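Local coordinates for 6-pyruvoyl tetrahydrobiopterin synthase (Plasmodium vivax, PDB 2A0S), which belongs to the 6-pyruvoyl tetrahydropterin synthase family and forms a hexamer, here with biopterin and zinc bound, at residues V54-R59 against M162-S167; F89-Y94 against C124-I129. One frame throughout, in Å; residues are numbered along the deposited sequence.

In the fold
From the N terminus, the chain lays down strand 20-40 and returns as strand 48-61, which supplies residues 54-59 of interaction 1. It continues through helix 71-85 into residues 89-94, makes the three antiparallel strands between 99 and 120, and comes back as residues 124-129, so that interaction 2 closes a loop with 29 residues between its segments. Helices 134-149 and 151-156 follow, and only then does 162-167 pair with 54-59, closing the larger loop of interaction 1. Interaction 2 is therefore nested inside interaction 1. Interaction 1 knits neighbouring strands of the main antiparallel sheet; interaction 2 is a short parallel pair, joined to strand 20-40 through I90 and A35. The centres of the two contacts lie about 21 Å apart.

Interaction 1 (V54-R59 against M162-S167); sequences VSLRLR and MEVTVS
E163 has CG anti to its own backbone N (chi1 -179°) and R57 runs out extended from CG to NE, which lays the two side chains alongside each other on the sheet face they share with S55 and T165. The carboxylate meets the aliphatic part of the arginine first, E163 OE2 lying 3.3 Å from R57 CD. The salt bridge itself is long, with R57 NH2 3.9 Å from E163 OE2, and the two flat groups are turned 40° apart. A water bridges the two groups: it sits in the guanidinium plane, accepts from R57 NH2 at 3.1 Å, donates to E163 OE2 and also bonds T165 OG1. E163 and T165 have further partners: E163 OE1 the hydroxyl of Y161, T165 OG1 that of T175 on strand 172-179.

The pairing belongs to the antiparallel sheet of the T-fold, in which strand 48-61 lies between strands 20-40 and 161-167. Backbone bonds join S55 to T165 and R57 to E163; R57 N reaches E163 O at 2.7 Å, while the return bond from E163 N to R57 O is bent to 132° at the hydrogen.

On the other face V54, L56 and L58 pack against helix 71-85. Bends at chi2 and chi3 turn the end of M162 toward strand 54-59, alongside L58: SD lies 3.6 Å from L58 CG, and CE touches L56 CD1 at 3.9 Å. The same L56 CD1 also meets V164 CG1, 3.7 Å away, and lies 3.5 Å from E163 O.

Interaction 2 (F89-Y94 against C124-I129); sequences FILPMY and CVQIPI
On one face of the parallel pair 89-92 and 124-127, I90 and I127 slant across each other; the first of these strands also bonds through the I90 backbone to A35 of strand 20-40. I90 CG2, anti to its backbone N, presses on I127 CD1 at 3.4 Å, tighter than usual for two methyl groups. Helix 134-149 packs on this side, with I137 against I90 and Y140 against I127.

The opposite face carries F89, L91, C124 and Q126 and meets strand 106-110. Here C124 SG approaches the F89 ring obliquely, 5.2 Å from its centroid and 70° off the ring normal, a sulfur-aromatic contact. L91 CD1 lies in the plane of that same ring, at its edge, while L91 CD2 runs beside Q126 CG at 4.0 Å. L47 of a second subunit also packs on F89.

Past the strands the backbone of 124-129 folds into an inverse gamma turn centred on P128, and two side chains of the other segment close on that proline. M93 brings SD to 3.6 Å from P128 N, and Y94 sets CE1 at 3.6 Å from P128 CB, its ring set aslant to the proline. The turn also concentrates bonds on one carbonyl: I127 O accepts from M93 N at 3.0 Å and from I129 N at 2.7 Å, the two donors arriving from opposite faces of the carbonyl plane.

Interaction 1 (V54-R59 against M162-S167)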
loop_
_atom_site.group_PDB
_atom_site.type_symbol
_atom_site.label_atom_id
_atom_site.label_comp_id
_atom_site.label_asym_id
_atom_site.label_seq_id
_atom_site.Cartn_x
_atom_site.Cartn_y
_atom_site.Cartn_z
ATOM N N VAL A 54 -7.766 -4.939 12.291
ATOM C CA VAL A 54 -8.567 -6.158 12.178
ATOM C C VAL A 54 -9.196 -6.282 10.792
ATOM O O VAL A 54 -9.824 -5.342 10.303
ATOM C CB VAL A 54 -9.688 -6.215 13.254
ATOM C CG1 VAL A 54 -10.463 -7.531 13.172
ATOM C CG2 VAL A 54 -9.111 -6.039 14.645
ATOM N N SER A 55 -9.014 -7.442 10.163
ATOM C CA SER A 55 -9.746 -7.781 8.947
ATOM C C SER A 55 -10.581 -9.039 9.164
ATOM O O SER A 55 -10.164 -9.956 9.876
ATOM C CB SER A 55 -8.803 -7.951 7.754
ATOM O OG SER A 55 -7.901 -9.019 7.956
ATOM N N LEU A 56 -11.762 -9.068 8.555
ATOM C CA LEU A 56 -12.690 -10.180 8.715
ATOM C C LEU A 56 -12.933 -10.910 7.394
ATOM O O LEU A 56 -13.188 -10.282 6.363
ATOM C CB LEU A 56 -14.009 -9.681 9.322
ATOM C CG LEU A 56 -15.176 -10.641 9.580
ATOM C CD1 LEU A 56 -14.823 -11.739 10.579
ATOM C CD2 LEU A 56 -16.399 -9.867 10.049
ATOM N N ARG A 57 -12.833 -12.238 7.441
ATOM C CA ARG A 57 -13.114 -13.103 6.294
ATOM C C ARG A 57 -14.244 -14.081 6.604
ATOM O O ARG A 57 -14.267 -14.699 7.671
ATOM C CB ARG A 57 -11.868 -13.883 5.871
ATOM C CG ARG A 57 -11.020 -13.201 4.817
ATOM C CD ARG A 57 -9.826 -14.069 4.436
ATOM N NE ARG A 57 -8.917 -13.396 3.508
ATOM C CZ ARG A 57 -7.926 -12.584 3.870
ATOM N NH1 ARG A 57 -7.158 -12.026 2.943
ATOM N NH2 ARG A 57 -7.697 -12.321 5.151
ATOM N N LEU A 58 -15.169 -14.215 5.656
ATOM C CA LEU A 58 -16.343 -15.081 5.789
ATOM C C LEU A 58 -16.536 -15.941 4.546
ATOM O O LEU A 58 -16.273 -15.491 3.431
ATOM C CB LEU A 58 -17.615 -14.241 5.945
ATOM C CG LEU A 58 -17.935 -13.454 7.217
ATOM C CD1 LEU A 58 -17.297 -12.073 7.161
ATOM C CD2 LEU A 58 -19.448 -13.330 7.353
ATOM N N ARG A 59 -17.036 -17.159 4.741
ATOM C CA ARG A 59 -17.418 -18.032 3.633
ATOM C C ARG A 59 -18.881 -18.445 3.748
ATOM O O ARG A 59 -19.358 -18.781 4.834
ATOM C CB ARG A 59 -16.523 -19.272 3.577
ATOM C CG ARG A 59 -15.083 -18.990 3.189
ATOM C CD ARG A 59 -14.232 -20.239 3.314
ATOM N NE ARG A 59 -12.804 -19.937 3.259
ATOM C CZ ARG A 59 -11.843 -20.759 3.670
ATOM N NH1 ARG A 59 -10.573 -20.389 3.578
ATOM N NH2 ARG A 59 -12.143 -21.947 4.180
ATOM N N MET A 162 -15.981 -18.308 9.773
ATOM C CA MET A 162 -15.598 -16.966 10.211
ATOM C C MET A 162 -14.104 -16.938 10.510
ATOM O O MET A 162 -13.575 -17.860 11.131
ATOM C CB MET A 162 -16.384 -16.557 11.459
ATOM C CG MET A 162 -17.856 -16.251 11.217
ATOM S SD MET A 162 -18.157 -14.582 10.599
ATOM C CE MET A 162 -17.858 -13.599 12.068
ATOM N N GLU A 163 -13.434 -15.879 10.068
ATOM C CA GLU A 163 -11.987 -15.760 10.209
ATOM C C GLU A 163 -11.575 -14.310 10.452
ATOM O O GLU A 163 -11.933 -13.422 9.677
ATOM C CB GLU A 163 -11.294 -16.304 8.954
ATOM C CG GLU A 163 -9.774 -16.257 8.992
ATOM C CD GLU A 163 -9.138 -16.515 7.636
ATOM O OE1 GLU A 163 -9.229 -17.654 7.132
ATOM O OE2 GLU A 163 -8.529 -15.576 7.080
ATOM N N VAL A 164 -10.831 -14.072 11.531
ATOM C CA VAL A 164 -10.290 -12.736 11.796
ATOM C C VAL A 164 -8.764 -12.716 11.719
ATOM O O VAL A 164 -8.093 -13.641 12.184
ATOM C CB VAL A 164 -10.779 -12.115 13.148
ATOM C CG1 VAL A 164 -12.293 -12.212 13.283
ATOM C CG2 VAL A 164 -10.088 -12.752 14.343
ATOM N N THR A 165 -8.236 -11.660 11.108
ATOM C CA THR A 165 -6.803 -11.406 11.080
ATOM C C THR A 165 -6.524 -10.129 11.859
ATOM O O THR A 165 -7.076 -9.069 11.553
ATOM C CB THR A 165 -6.272 -11.270 9.632
ATOM O OG1 THR A 165 -6.517 -12.484 8.911
ATOM C CG2 THR A 165 -4.773 -10.972 9.620
ATOM N N VAL A 166 -5.681 -10.245 12.880
ATOM C CA VAL A 166 -5.259 -9.100 13.676
ATOM C C VAL A 166 -3.780 -8.837 13.412
ATOM O O VAL A 166 -2.959 -9.754 13.471
ATOM C CB VAL A 166 -5.519 -9.322 15.193
ATOM C CG1 VAL A 166 -4.955 -8.173 16.027
ATOM C CG2 VAL A 166 -7.010 -9.480 15.462
ATOM N N SER A 167 -3.452 -7.588 13.095
ATOM C CA SER A 167 -2.064 -7.189 12.907
ATOM C C SER A 167 -1.595 -6.298 14.049
ATOM O O SER A 167 -2.260 -5.320 14.399
ATOM C CB SER A 167 -1.872 -6.482 11.562
ATOM O OG SER A 167 -2.592 -5.265 11.509
HETATM O O HOH W 1 -9.017 -12.746 7.919
HETATM O O HOH W 2 -9.125 -17.696 4.206
#

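Interaction 2 (F89-Y94 against C124-I129)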
loop_
_atom_site.group_PDB
_atom_site.type_symbol
_atom_site.label_atom_id
_atom_site.label_comp_id
_atom_site.label_asym_id
_atom_site.label_seq_id
_atom_site.Cartn_x
_atom_site.Cartn_y
_atom_site.Cartn_z
ATOM N N PHE A 89 -4.945 0.715 27.626
ATOM C CA PHE A 89 -3.942 -0.305 27.905
ATOM C C PHE A 89 -4.650 -1.656 27.939
ATOM O O PHE A 89 -5.640 -1.826 28.655
ATOM C CB PHE A 89 -3.226 -0.028 29.235
ATOM C CG PHE A 89 -2.367 -1.171 29.717
ATOM C CD1 PHE A 89 -1.081 -1.358 29.214
ATOM C CD2 PHE A 89 -2.843 -2.058 30.681
ATOM C CE1 PHE A 89 -0.286 -2.415 29.659
ATOM C CE2 PHE A 89 -2.056 -3.116 31.132
ATOM C CZ PHE A 89 -0.775 -3.294 30.619
ATOM N N ILE A 90 -4.152 -2.608 27.157
ATOM C CA ILE A 90 -4.718 -3.955 27.132
ATOM C C ILE A 90 -4.225 -4.752 28.337
ATOM O O ILE A 90 -3.048 -5.115 28.421
ATOM C CB ILE A 90 -4.407 -4.700 25.809
ATOM C CG1 ILE A 90 -5.081 -3.997 24.625
ATOM C CG2 ILE A 90 -4.857 -6.160 25.895
ATOM C CD1 ILE A 90 -4.616 -4.484 23.259
ATOM N N LEU A 91 -5.138 -5.007 29.268
ATOM C CA LEU A 91 -4.823 -5.733 30.494
ATOM C C LEU A 91 -5.342 -7.176 30.438
ATOM O O LEU A 91 -6.557 -7.400 30.417
ATOM C CB LEU A 91 -5.390 -4.990 31.713
ATOM C CG LEU A 91 -5.206 -5.556 33.127
ATOM C CD1 LEU A 91 -3.741 -5.788 33.469
ATOM C CD2 LEU A 91 -5.842 -4.627 34.144
ATOM N N PRO A 92 -4.418 -8.158 30.407
ATOM C CA PRO A 92 -4.791 -9.574 30.403
ATOM C C PRO A 92 -5.246 -10.032 31.787
ATOM O O PRO A 92 -4.456 -10.017 32.733
ATOM C CB PRO A 92 -3.490 -10.290 30.003
ATOM C CG PRO A 92 -2.492 -9.209 29.685
ATOM C CD PRO A 92 -2.957 -7.980 30.380
ATOM N N MET A 93 -6.511 -10.432 31.889
ATOM C CA MET A 93 -7.123 -10.836 33.158
ATOM C C MET A 93 -6.551 -12.129 33.738
ATOM O O MET A 93 -6.388 -12.245 34.953
ATOM C CB MET A 93 -8.636 -11.012 32.990
ATOM C CG MET A 93 -9.423 -9.740 32.719
ATOM S SD MET A 93 -11.147 -10.109 32.320
ATOM C CE MET A 93 -11.794 -10.558 33.928
ATOM N N TYR A 94 -6.264 -13.097 32.870
ATOM C CA TYR A 94 -5.904 -14.448 33.307
ATOM C C TYR A 94 -4.403 -14.747 33.259
ATOM O O TYR A 94 -3.999 -15.910 33.174
ATOM C CB TYR A 94 -6.687 -15.496 32.505
ATOM C CG TYR A 94 -8.192 -15.388 32.632
ATOM C CD1 TYR A 94 -9.002 -15.321 31.501
ATOM C CD2 TYR A 94 -8.807 -15.351 33.883
ATOM C CE1 TYR A 94 -10.387 -15.228 31.615
ATOM C CE2 TYR A 94 -10.190 -15.251 34.007
ATOM C CZ TYR A 94 -10.972 -15.189 32.870
ATOM O OH TYR A 94 -12.338 -15.092 32.990
ATOM N N CYS A 124 -7.632 1.312 31.286
ATOM C CA CYS A 124 -7.414 -0.097 30.987
ATOM C C CYS A 124 -8.673 -0.756 30.445
ATOM O O CYS A 124 -9.792 -0.396 30.824
ATOM C CB CYS A 124 -6.951 -0.851 32.238
ATOM S SG CYS A 124 -5.415 -0.245 32.966
ATOM N N VAL A 125 -8.478 -1.719 29.552
ATOM C CA VAL A 125 -9.554 -2.600 29.130
ATOM C C VAL A 125 -9.218 -4.028 29.573
ATOM O O VAL A 125 -8.213 -4.607 29.149
ATOM C CB VAL A 125 -9.869 -2.474 27.603
ATOM C CG1 VAL A 125 -8.650 -2.809 26.734
ATOM C CG2 VAL A 125 -11.076 -3.328 27.223
ATOM N N GLN A 126 -10.048 -4.564 30.465
ATOM C CA GLN A 126 -9.850 -5.909 30.997
ATOM C C GLN A 126 -10.377 -6.959 30.029
ATOM O O GLN A 126 -11.583 -7.067 29.801
ATOM C CB GLN A 126 -10.508 -6.062 32.372
ATOM C CG GLN A 126 -9.670 -5.524 33.521
ATOM C CD GLN A 126 -10.159 -6.001 34.874
ATOM O OE1 GLN A 126 -11.253 -5.645 35.315
ATOM N NE2 GLN A 126 -9.343 -6.806 35.547
ATOM N N ILE A 127 -9.453 -7.726 29.464
ATOM C CA ILE A 127 -9.772 -8.723 28.451
ATOM C C ILE A 127 -9.485 -10.120 29.006
ATOM O O ILE A 127 -8.407 -10.354 29.560
ATOM C CB ILE A 127 -8.978 -8.445 27.147
ATOM C CG1 ILE A 127 -9.345 -7.061 26.602
ATOM C CG2 ILE A 127 -9.244 -9.509 26.086
ATOM C CD1 ILE A 127 -8.255 -6.418 25.797
ATOM N N PRO A 128 -10.463 -11.045 28.884
ATOM C CA PRO A 128 -10.328 -12.425 29.365
ATOM C C PRO A 128 -9.285 -13.252 28.597
ATOM O O PRO A 128 -9.633 -14.234 27.933
ATOM C CB PRO A 128 -11.739 -13.002 29.174
ATOM C CG PRO A 128 -12.341 -12.182 28.093
ATOM C CD PRO A 128 -11.793 -10.803 28.292
ATOM N N ILE A 129 -8.021 -12.850 28.706
ATOM C CA ILE A 129 -6.899 -13.526 28.044
ATOM C C ILE A 129 -5.713 -13.660 29.002
ATOM O O ILE A 129 -5.644 -12.959 30.013
ATOM C CB ILE A 129 -6.446 -12.785 26.747
ATOM C CG1 ILE A 129 -6.123 -11.309 27.038
ATOM C CG2 ILE A 129 -7.493 -12.932 25.639
ATOM C CD1 ILE A 129 -5.547 -10.540 25.854
#